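PDB 4AZS: methyltransferase WBDD from Escherichia coli, which probably phosphorylates and methylates the end of the growing O9a O antigen as a bifunctional kinase and methyltransferase, thereby regulating its chain length. Local coordinates for residues 174-179 with 215-220; 268-273 with 313-318; 401-406 with 450-455. All blocks are in the same frame, centred on the assembly; numbering follows the deposited sequence.

Contact 1: residues 174-179 with 215-220; sequences LAVKEE and PRPMYL
Glu179 and Arg216 form a two-pronged salt bridge where strand 169-173 ends beside antiparallel strand 216-222 of the seven-stranded methyltransferase sheet, whose strand order 3-2-1-4-5-7-6 is that of the Rossmann-like class I fold. Segment 174-179 is the loop leaving strand 169-173, and 215-220 forms the start of the neighbouring strand. The tight part lies around the guanidinium. Arg216 NE gives a nearly straight bond of 2.9 Å to Glu179 OE2, and Arg216 NH2 reaches the syn lone pair of Glu179 OE1, also at 2.9 Å, although the carboxylate and guanidinium planes are turned 50° apart. The methyl of Ala175 covers one guanidinium face, its CB 3.5 Å from Arg216 NE, while Arg216 NH1 is taken by Ser142. Extended from CG to NE, the arginine side chain carries its head past Ala175 to the carboxylate; its nearest atom is about 5 Å from the bound S-adenosylmethionine. Leu174 N bonds to Pro217 O at 3.0 Å, continuing the strand pairing. Beyond these bonds the contact thins to single touches: Val176 CG1 meets Pro217 CD at 3.8 Å, and Leu174 CD1 approaches Tyr219 CD2 at 4.0 Å. Looser still is the middle of the type I turn Val176-Glu179, where partly exposed Lys177 pairs with Glu178 and Asp189. The Glu179 carboxylate braces this turn, Val176 N donating to the anti lone pair of OE2 at 3.0 Å.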
loop_
_atom_site.group_PDB
_atom_site.type_symbol
_atom_site.label_atom_id
_atom_site.label_comp_id
_atom_site.label_asym_id
_atom_site.label_seq_id
_atom_site.Cartn_x
_atom_site.Cartn_y
_atom_site.Cartn_z
ATOM N N LEU A 174 28.188 -13.372 -25.762
ATOM C CA LEU A 174 27.016 -12.857 -25.093
ATOM C C LEU A 174 25.954 -13.914 -24.849
ATOM O O LEU A 174 25.535 -14.624 -25.759
ATOM C CB LEU A 174 26.435 -11.747 -25.946
ATOM C CG LEU A 174 27.388 -10.559 -26.124
ATOM C CD1 LEU A 174 26.813 -9.645 -27.189
ATOM C CD2 LEU A 174 27.604 -9.783 -24.836
ATOM N N ALA A 175 25.517 -14.005 -23.604
ATOM C CA ALA A 175 24.417 -14.867 -23.247
ATOM C C ALA A 175 23.141 -14.321 -23.871
ATOM O O ALA A 175 23.052 -13.126 -24.191
ATOM C CB ALA A 175 24.256 -14.972 -21.739
ATOM N N VAL A 176 22.152 -15.196 -24.023
ATOM C CA VAL A 176 20.937 -14.838 -24.756
ATOM C C VAL A 176 19.686 -15.279 -24.039
ATOM O O VAL A 176 19.704 -16.246 -23.255
ATOM C CB VAL A 176 20.913 -15.468 -26.154
ATOM C CG1 VAL A 176 22.001 -14.850 -26.997
ATOM C CG2 VAL A 176 21.085 -16.955 -26.038
ATOM N N LYS A 177 18.597 -14.585 -24.354
ATOM C CA LYS A 177 17.344 -14.800 -23.669
ATOM C C LYS A 177 16.773 -16.209 -23.894
ATOM O O LYS A 177 15.982 -16.665 -23.087
ATOM C CB LYS A 177 16.316 -13.732 -24.030
ATOM C CG LYS A 177 15.542 -13.997 -25.290
ATOM C CD LYS A 177 14.291 -13.107 -25.356
ATOM C CE LYS A 177 13.510 -13.303 -26.671
ATOM N NZ LYS A 177 14.385 -13.386 -27.887
ATOM N N GLU A 178 17.196 -16.912 -24.951
ATOM C CA GLU A 178 16.668 -18.265 -25.198
ATOM C C GLU A 178 17.248 -19.289 -24.214
ATOM O O GLU A 178 16.799 -20.401 -24.141
ATOM C CB GLU A 178 16.976 -18.701 -26.651
ATOM C CG GLU A 178 16.148 -17.965 -27.689
ATOM C CD GLU A 178 16.548 -16.479 -27.891
ATOM O OE1 GLU A 178 17.696 -16.052 -27.639
ATOM O OE2 GLU A 178 15.686 -15.729 -28.343
ATOM N N GLU A 179 18.316 -18.943 -23.508
ATOM C CA GLU A 179 18.822 -19.818 -22.481
ATOM C C GLU A 179 17.706 -20.027 -21.456
ATOM O O GLU A 179 16.857 -19.163 -21.229
ATOM C CB GLU A 179 20.117 -19.248 -21.915
ATOM C CG GLU A 179 21.219 -19.228 -22.975
ATOM C CD GLU A 179 22.580 -18.860 -22.413
ATOM O OE1 GLU A 179 23.148 -19.678 -21.654
ATOM O OE2 GLU A 179 23.041 -17.721 -22.714
ATOM N N PRO A 215 23.403 -22.082 -27.719
ATOM C CA PRO A 215 24.729 -21.568 -27.824
ATOM C C PRO A 215 24.768 -20.035 -27.635
ATOM O O PRO A 215 23.740 -19.348 -27.747
ATOM C CB PRO A 215 25.137 -21.967 -29.250
ATOM C CG PRO A 215 23.872 -21.874 -30.041
ATOM C CD PRO A 215 22.819 -22.373 -29.055
ATOM N N ARG A 216 25.946 -19.517 -27.343
ATOM C CA ARG A 216 26.168 -18.101 -27.226
ATOM C C ARG A 216 26.991 -17.607 -28.424
ATOM O O ARG A 216 28.052 -18.154 -28.740
ATOM C CB ARG A 216 26.879 -17.775 -25.923
ATOM C CG ARG A 216 26.086 -18.106 -24.688
ATOM C CD ARG A 216 26.814 -17.712 -23.409
ATOM N NE ARG A 216 25.902 -17.963 -22.311
ATOM C CZ ARG A 216 26.266 -18.202 -21.060
ATOM N NH1 ARG A 216 27.534 -18.118 -20.712
ATOM N NH2 ARG A 216 25.353 -18.572 -20.180
ATOM N N PRO A 217 26.513 -16.549 -29.069
ATOM C CA PRO A 217 27.228 -15.928 -30.153
ATOM C C PRO A 217 28.439 -15.115 -29.632
ATOM O O PRO A 217 28.426 -14.583 -28.511
ATOM C CB PRO A 217 26.146 -15.033 -30.800
ATOM C CG PRO A 217 25.327 -14.607 -29.628
ATOM C CD PRO A 217 25.273 -15.815 -28.743
ATOM N N MET A 218 29.501 -15.132 -30.410
ATOM C CA MET A 218 30.685 -14.330 -30.202
ATOM C C MET A 218 30.733 -13.283 -31.320
ATOM O O MET A 218 30.660 -13.638 -32.495
ATOM C CB MET A 218 31.915 -15.226 -30.293
ATOM C CG MET A 218 33.203 -14.495 -30.063
ATOM S SD MET A 218 34.710 -15.494 -29.970
ATOM C CE MET A 218 34.464 -16.250 -28.386
ATOM N N TYR A 219 30.865 -12.026 -30.933
ATOM C CA TYR A 219 30.968 -10.891 -31.828
ATOM C C TYR A 219 32.325 -10.225 -31.750
ATOM O O TYR A 219 32.938 -10.157 -30.707
ATOM C CB TYR A 219 29.911 -9.860 -31.450
ATOM C CG TYR A 219 28.492 -10.324 -31.789
ATOM C CD1 TYR A 219 27.990 -10.223 -33.101
ATOM C CD2 TYR A 219 27.705 -10.970 -30.834
ATOM C CE1 TYR A 219 26.719 -10.699 -33.403
ATOM C CE2 TYR A 219 26.434 -11.438 -31.143
ATOM C CZ TYR A 219 25.963 -11.276 -32.399
ATOM O OH TYR A 219 24.747 -11.770 -32.668
ATOM N N LEU A 220 32.776 -9.744 -32.882
ATOM C CA LEU A 220 33.942 -8.921 -33.007
ATOM C C LEU A 220 33.438 -7.506 -33.280
ATOM O O LEU A 220 32.664 -7.276 -34.216
ATOM C CB LEU A 220 34.747 -9.398 -34.198
ATOM C CG LEU A 220 36.034 -8.661 -34.487
ATOM C CD1 LEU A 220 37.033 -8.715 -33.354
ATOM C CD2 LEU A 220 36.644 -9.262 -35.737
#

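Contact 2: residues 268-273 with 313-318; sequences YYDMPH and NAQSGW. With SO4 (sulfate ion), chain N.
Gln315 O receives two consecutive backbone N-H groups, from Tyr269 N at 2.7 Å and Asp270 N at 2.9 Å, both arriving from the same face of its carbonyl plane and tilted about 30° from it. This double grip holds the chain where it turns away from the sheet, and the Tyr269 ring lies with one face over the opposing backbone. Ser316 C and Gly317 N lie over that face, Tyr269 CE2 being 3.5 Å from Ser316 C, while Ala314 O sits at the ring edge; the hydroxyl is bonded to Glu312. Helix 278-296 also packs on this tyrosine, through Asn284, Lys285 and Leu288. The contact closes one end of the five-stranded antiparallel sheet of the kinase N-lobe, where Tyr268 and Ser316 form a non-hydrogen-bonded pair with CA atoms 4.3 Å apart. Just before the pair, Asn313 OD1 accepts from Gln315 N, an Asx turn, and, nearly along the C=O axis, from Ser316 N at 3.1 Å, completing an Asx motif. The Asp270 and Gln315 side chains run alongside each other in one direction, with Asp270 OD2 3.9 Å from Gln315 CG. Asp270 OD2 and Gln315 OE1 both hydrogen-bond to Ser23 OG of the second subunit, and Asp270 OD1 is also bridged to Arg192 in the methyltransferase part of the chain. At the outer side of the turn, a sulfate, probably from the crystallisation liquor, takes a 3.3 Å hydrogen bond from Ala314 N to its O3.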
loop_
_atom_site.group_PDB
_atom_site.type_symbol
_atom_site.label_atom_id
_atom_site.label_comp_id
_atom_site.label_asym_id
_atom_site.label_seq_id
_atom_site.Cartn_x
_atom_site.Cartn_y
_atom_site.Cartn_z
ATOM N N TYR A 268 23.986 -6.309 -43.674
ATOM C CA TYR A 268 23.479 -7.364 -42.851
ATOM C C TYR A 268 22.347 -8.050 -43.615
ATOM O O TYR A 268 21.452 -7.398 -44.141
ATOM C CB TYR A 268 23.006 -6.789 -41.525
ATOM C CG TYR A 268 24.168 -6.296 -40.707
ATOM C CD1 TYR A 268 25.007 -7.187 -40.060
ATOM C CD2 TYR A 268 24.462 -4.947 -40.614
ATOM C CE1 TYR A 268 26.086 -6.742 -39.304
ATOM C CE2 TYR A 268 25.542 -4.488 -39.855
ATOM C CZ TYR A 268 26.341 -5.395 -39.191
ATOM O OH TYR A 268 27.448 -4.966 -38.476
ATOM N N TYR A 269 22.448 -9.367 -43.736
ATOM C CA TYR A 269 21.381 -10.214 -44.250
ATOM C C TYR A 269 20.537 -10.682 -43.060
ATOM O O TYR A 269 19.348 -10.888 -43.167
ATOM C CB TYR A 269 21.998 -11.432 -44.922
ATOM C CG TYR A 269 22.979 -11.146 -45.982
ATOM C CD1 TYR A 269 22.949 -9.958 -46.662
ATOM C CD2 TYR A 269 23.942 -12.090 -46.350
ATOM C CE1 TYR A 269 23.845 -9.689 -47.656
ATOM C CE2 TYR A 269 24.840 -11.826 -47.390
ATOM C CZ TYR A 269 24.778 -10.627 -48.030
ATOM O OH TYR A 269 25.630 -10.287 -49.056
ATOM N N ASP A 270 21.211 -10.907 -41.933
ATOM C CA ASP A 270 20.601 -11.391 -40.686
ATOM C C ASP A 270 20.570 -10.148 -39.780
ATOM O O ASP A 270 21.659 -9.558 -39.486
ATOM C CB ASP A 270 21.518 -12.488 -40.129
ATOM C CG ASP A 270 21.134 -12.980 -38.729
ATOM O OD1 ASP A 270 20.306 -12.311 -38.045
ATOM O OD2 ASP A 270 21.686 -14.061 -38.353
ATOM N N MET A 271 19.356 -9.703 -39.431
ATOM C CA MET A 271 19.154 -8.512 -38.578
ATOM C C MET A 271 18.304 -8.877 -37.379
ATOM O O MET A 271 17.566 -9.833 -37.459
ATOM C CB MET A 271 18.475 -7.398 -39.342
ATOM C CG MET A 271 19.429 -6.592 -40.211
ATOM S SD MET A 271 20.542 -5.463 -39.314
ATOM C CE MET A 271 19.427 -4.094 -39.015
ATOM N N PRO A 272 18.402 -8.112 -36.261
ATOM C CA PRO A 272 17.561 -8.460 -35.119
ATOM C C PRO A 272 16.114 -8.052 -35.320
ATOM O O PRO A 272 15.801 -7.328 -36.261
ATOM C CB PRO A 272 18.177 -7.660 -33.959
ATOM C CG PRO A 272 18.882 -6.508 -34.593
ATOM C CD PRO A 272 19.359 -7.026 -35.931
ATOM N N HIS A 273 15.251 -8.544 -34.430
ATOM C CA HIS A 273 13.874 -8.041 -34.278
ATOM C C HIS A 273 13.074 -8.297 -35.516
ATOM O O HIS A 273 13.264 -9.312 -36.173
ATOM C CB HIS A 273 13.885 -6.558 -33.881
ATOM C CG HIS A 273 14.830 -6.253 -32.736
ATOM N ND1 HIS A 273 15.976 -5.536 -32.896
ATOM C CD2 HIS A 273 14.783 -6.633 -31.390
ATOM C CE1 HIS A 273 16.607 -5.444 -31.710
ATOM N NE2 HIS A 273 15.872 -6.121 -30.791
ATOM N N ASN A 313 28.773 -14.178 -46.156
ATOM C CA ASN A 313 28.473 -15.359 -45.365
ATOM C C ASN A 313 26.989 -15.321 -44.939
ATOM O O ASN A 313 26.226 -14.531 -45.480
ATOM C CB ASN A 313 29.445 -15.427 -44.204
ATOM C CG ASN A 313 29.232 -14.318 -43.213
ATOM O OD1 ASN A 313 28.174 -13.716 -43.149
ATOM N ND2 ASN A 313 30.238 -14.060 -42.407
ATOM N N ALA A 314 26.574 -16.158 -43.999
ATOM C CA ALA A 314 25.146 -16.313 -43.723
ATOM C C ALA A 314 24.536 -15.020 -43.187
ATOM O O ALA A 314 23.413 -14.703 -43.503
ATOM C CB ALA A 314 24.920 -17.428 -42.719
ATOM N N GLN A 315 25.307 -14.277 -42.428
ATOM C CA GLN A 315 24.818 -13.100 -41.682
ATOM C C GLN A 315 24.877 -11.807 -42.448
ATOM O O GLN A 315 24.053 -10.920 -42.252
ATOM C CB GLN A 315 25.660 -12.871 -40.427
ATOM C CG GLN A 315 25.443 -13.943 -39.390
ATOM C CD GLN A 315 26.199 -15.240 -39.699
ATOM O OE1 GLN A 315 25.653 -16.327 -39.565
ATOM N NE2 GLN A 315 27.467 -15.124 -40.043
ATOM N N SER A 316 25.864 -11.706 -43.309
ATOM C CA SER A 316 26.208 -10.443 -43.943
ATOM C C SER A 316 27.166 -10.629 -45.109
ATOM O O SER A 316 27.727 -11.709 -45.348
ATOM C CB SER A 316 26.931 -9.575 -42.918
ATOM O OG SER A 316 28.094 -10.253 -42.489
ATOM N N GLY A 317 27.374 -9.535 -45.800
ATOM C CA GLY A 317 28.324 -9.466 -46.878
ATOM C C GLY A 317 28.949 -8.095 -46.905
ATOM O O GLY A 317 28.362 -7.122 -46.405
ATOM N N TRP A 318 30.134 -8.022 -47.487
ATOM C CA TRP A 318 30.864 -6.796 -47.537
ATOM C C TRP A 318 31.631 -6.652 -48.816
ATOM O O TRP A 318 31.997 -7.641 -49.488
ATOM C CB TRP A 318 31.820 -6.715 -46.349
ATOM C CG TRP A 318 32.720 -7.896 -46.300
ATOM C CD1 TRP A 318 33.962 -8.035 -46.901
ATOM C CD2 TRP A 318 32.422 -9.188 -45.701
ATOM N NE1 TRP A 318 34.471 -9.279 -46.668
ATOM C CE2 TRP A 318 33.586 -10.028 -45.954
ATOM C CE3 TRP A 318 31.353 -9.710 -44.967
ATOM C CZ2 TRP A 318 33.653 -11.352 -45.505
ATOM C CZ3 TRP A 318 31.429 -11.035 -44.509
ATOM C CH2 TRP A 318 32.562 -11.838 -44.775
HETATM S S SO4 N . 28.317 -19.533 -44.007
HETATM O O1 SO4 N . 26.918 -19.906 -44.373
HETATM O O2 SO4 N . 29.051 -20.794 -43.710
HETATM O O3 SO4 N . 28.417 -18.607 -42.854
HETATM O O4 SO4 N . 28.911 -18.862 -45.185
#

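Contact 3: residues 401-406 with 450-455; sequences QSFFVF and WNFVLL. Unlike the reference sequence in segment 450-455: Val453 (reference Ala).
Phe403 presents its ring face to the edge of Phe452 in an offset edge-to-face pair, the ring centroids 6.0 Å apart and the planes at 88°. Phe452 CE1 is the leading atom, 4.1 Å from Phe403 CD1. With CG anti to the backbone N (chi1 -168°), Phe403 extends toward the facing helix, where Leu455 CD2 also reaches it, 3.8 Å from Phe403 CD2. Leu455 divides its two methyls between neighbouring phenylalanines: its other branch, CD1, lies 3.8 Å from Phe404 CE1, so the leucine bridges two successive residues of helix 397-410. The side chains of Phe404 and Trp450 run roughly perpendicular to each other, the atom Phe404 CE2 lying 4.0 Å from Trp450 CZ3, which sits at the edge of the phenyl ring. The same corner of the indole has Gln401 OE1 near its plane. Bent at chi2, the glutamine runs alongside the tryptophan, its amide turned 33° from the indole.

The contact joins two helices of the C-terminal, helical part of the kinase portion, 397-410 and the start of 452-460. Asn451 caps the second helix, its OD1 taking a 2.8 Å bond from Leu454 N. Helix 435-443 lies over the same cluster, with Trp438 against Phe403 and Val442 against Phe404 and Leu455, and helix 341-357 adds Leu349 and Leu352 on Phe403.

No hydrogen bond joins the two segments, so cohesion here comes from ring and methyl packing. Gln401 NE2 is bonded to Glu483 and Trp450 NE1 to Glu445 O, but Gln401 OE1 is buried without a partner in the model, which probably carries some desolvation cost in a mainly apolar interface.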
loop_
_atom_site.group_PDB
_atom_site.type_symbol
_atom_site.label_atom_id
_atom_site.label_comp_id
_atom_site.label_asym_id
_atom_site.label_seq_id
_atom_site.Cartn_x
_atom_site.Cartn_y
_atom_site.Cartn_z
ATOM N N GLN A 401 11.249 5.269 -68.801
ATOM C CA GLN A 401 10.130 6.008 -68.203
ATOM C C GLN A 401 10.529 6.574 -66.845
ATOM O O GLN A 401 10.369 7.774 -66.598
ATOM C CB GLN A 401 8.871 5.121 -68.056
ATOM C CG GLN A 401 7.660 5.819 -67.418
ATOM C CD GLN A 401 6.818 6.646 -68.394
ATOM O OE1 GLN A 401 7.307 7.113 -69.419
ATOM N NE2 GLN A 401 5.535 6.827 -68.068
ATOM N N SER A 402 11.049 5.720 -65.973
ATOM C CA SER A 402 11.561 6.202 -64.682
ATOM C C SER A 402 12.633 7.273 -64.874
ATOM O O SER A 402 12.703 8.241 -64.117
ATOM C CB SER A 402 12.172 5.074 -63.881
ATOM O OG SER A 402 13.232 4.593 -64.643
ATOM N N PHE A 403 13.464 7.123 -65.895
ATOM C CA PHE A 403 14.505 8.094 -66.054
ATOM C C PHE A 403 13.891 9.485 -66.265
ATOM O O PHE A 403 14.526 10.510 -65.983
ATOM C CB PHE A 403 15.456 7.726 -67.185
ATOM C CG PHE A 403 16.701 8.557 -67.180
ATOM C CD1 PHE A 403 17.781 8.209 -66.370
ATOM C CD2 PHE A 403 16.765 9.723 -67.900
ATOM C CE1 PHE A 403 18.911 8.987 -66.319
ATOM C CE2 PHE A 403 17.906 10.510 -67.855
ATOM C CZ PHE A 403 18.980 10.147 -67.052
ATOM N N PHE A 404 12.646 9.530 -66.745
ATOM C CA PHE A 404 11.972 10.810 -66.913
ATOM C C PHE A 404 11.583 11.391 -65.575
ATOM O O PHE A 404 11.590 12.608 -65.392
ATOM C CB PHE A 404 10.720 10.665 -67.774
ATOM C CG PHE A 404 11.007 10.252 -69.175
ATOM C CD1 PHE A 404 11.965 10.933 -69.924
ATOM C CD2 PHE A 404 10.298 9.218 -69.762
ATOM C CE1 PHE A 404 12.227 10.576 -71.230
ATOM C CE2 PHE A 404 10.548 8.854 -71.075
ATOM C CZ PHE A 404 11.525 9.524 -71.799
ATOM N N VAL A 405 11.228 10.510 -64.658
ATOM C CA VAL A 405 10.878 10.919 -63.320
ATOM C C VAL A 405 12.125 11.473 -62.626
ATOM O O VAL A 405 12.127 12.631 -62.178
ATOM C CB VAL A 405 10.248 9.761 -62.529
ATOM C CG1 VAL A 405 9.966 10.201 -61.105
ATOM C CG2 VAL A 405 8.957 9.306 -63.202
ATOM N N PHE A 406 13.175 10.655 -62.555
ATOM C CA PHE A 406 14.512 11.132 -62.173
ATOM C C PHE A 406 14.727 12.547 -62.703
ATOM O O PHE A 406 15.058 13.465 -61.938
ATOM C CB PHE A 406 15.619 10.200 -62.711
ATOM C CG PHE A 406 17.027 10.644 -62.371
ATOM C CD1 PHE A 406 17.499 10.580 -61.073
ATOM C CD2 PHE A 406 17.891 11.083 -63.349
ATOM C CE1 PHE A 406 18.786 10.958 -60.755
ATOM C CE2 PHE A 406 19.192 11.460 -63.037
ATOM C CZ PHE A 406 19.639 11.400 -61.735
ATOM N N TRP A 450 12.556 2.896 -77.831
ATOM C CA TRP A 450 12.978 3.549 -76.592
ATOM C C TRP A 450 14.143 2.798 -75.986
ATOM O O TRP A 450 14.033 1.591 -75.731
ATOM C CB TRP A 450 11.872 3.567 -75.562
ATOM C CG TRP A 450 10.756 4.512 -75.844
ATOM C CD1 TRP A 450 10.324 4.965 -77.065
ATOM C CD2 TRP A 450 9.855 5.128 -74.863
ATOM N NE1 TRP A 450 9.259 5.790 -76.912
ATOM C CE2 TRP A 450 8.913 5.916 -75.624
ATOM C CE3 TRP A 450 9.735 5.082 -73.479
ATOM C CZ2 TRP A 450 7.914 6.653 -75.017
ATOM C CZ3 TRP A 450 8.709 5.804 -72.874
ATOM C CH2 TRP A 450 7.835 6.591 -73.622
ATOM N N ASN A 451 15.268 3.485 -75.789
ATOM C CA ASN A 451 16.459 2.874 -75.134
ATOM C C ASN A 451 17.422 3.969 -74.826
ATOM O O ASN A 451 17.116 5.135 -75.101
ATOM C CB ASN A 451 17.104 1.797 -75.998
ATOM C CG ASN A 451 17.645 2.336 -77.301
ATOM O OD1 ASN A 451 18.200 3.413 -77.358
ATOM N ND2 ASN A 451 17.475 1.584 -78.354
ATOM N N PHE A 452 18.527 3.640 -74.148
ATOM C CA PHE A 452 19.358 4.726 -73.600
ATOM C C PHE A 452 20.243 5.360 -74.632
ATOM O O PHE A 452 20.553 6.515 -74.513
ATOM C CB PHE A 452 20.120 4.296 -72.361
ATOM C CG PHE A 452 19.253 4.225 -71.143
ATOM C CD1 PHE A 452 19.055 5.345 -70.356
ATOM C CD2 PHE A 452 18.571 3.056 -70.829
ATOM C CE1 PHE A 452 18.243 5.278 -69.224
ATOM C CE2 PHE A 452 17.767 2.979 -69.683
ATOM C CZ PHE A 452 17.599 4.097 -68.894
ATOM N N VAL A 453 20.562 4.636 -75.686
ATOM C CA VAL A 453 21.251 5.204 -76.828
ATOM C C VAL A 453 20.420 6.302 -77.470
ATOM O O VAL A 453 20.930 7.386 -77.793
ATOM C CB VAL A 453 21.569 4.119 -77.844
ATOM C CG1 VAL A 453 22.029 4.738 -79.156
ATOM C CG2 VAL A 453 22.665 3.212 -77.272
ATOM N N LEU A 454 19.114 6.052 -77.578
ATOM C CA LEU A 454 18.193 7.062 -78.156
ATOM C C LEU A 454 18.017 8.249 -77.233
ATOM O O LEU A 454 18.005 9.413 -77.666
ATOM C CB LEU A 454 16.817 6.435 -78.481
ATOM C CG LEU A 454 15.812 7.383 -79.197
ATOM C CD1 LEU A 454 15.467 6.953 -80.625
ATOM C CD2 LEU A 454 14.578 7.336 -78.343
ATOM N N LEU A 455 17.840 7.951 -75.962
ATOM C CA LEU A 455 17.692 8.987 -74.951
ATOM C C LEU A 455 18.889 9.926 -74.970
ATOM O O LEU A 455 18.722 11.159 -74.920
ATOM C CB LEU A 455 17.567 8.341 -73.576
ATOM C CG LEU A 455 16.687 8.959 -72.506
ATOM C CD1 LEU A 455 15.325 9.256 -73.052
ATOM C CD2 LEU A 455 16.522 8.017 -71.328
#

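In the fold
From the N terminus the three contacts follow in series, each closing its loop before the next opens, with neither nesting nor crossing. Contact 1 closes a loop of 35 residues that includes strand 200-207, at the antiparallel side of the methyltransferase sheet. Contact 2, its centre about 16 Å from that of contact 1, closes the excursion through helix 278-296 and strand 307-312, in the antiparallel kinase sheet where it faces the methyltransferase part. Contact 3 closes a loop of 43 residues that carries helix 435-443 and brings helix 452-460 back to 397-410; its centre is about 34 Å from that of contact 2 and about 50 Å from that of contact 1, across the chain's centre.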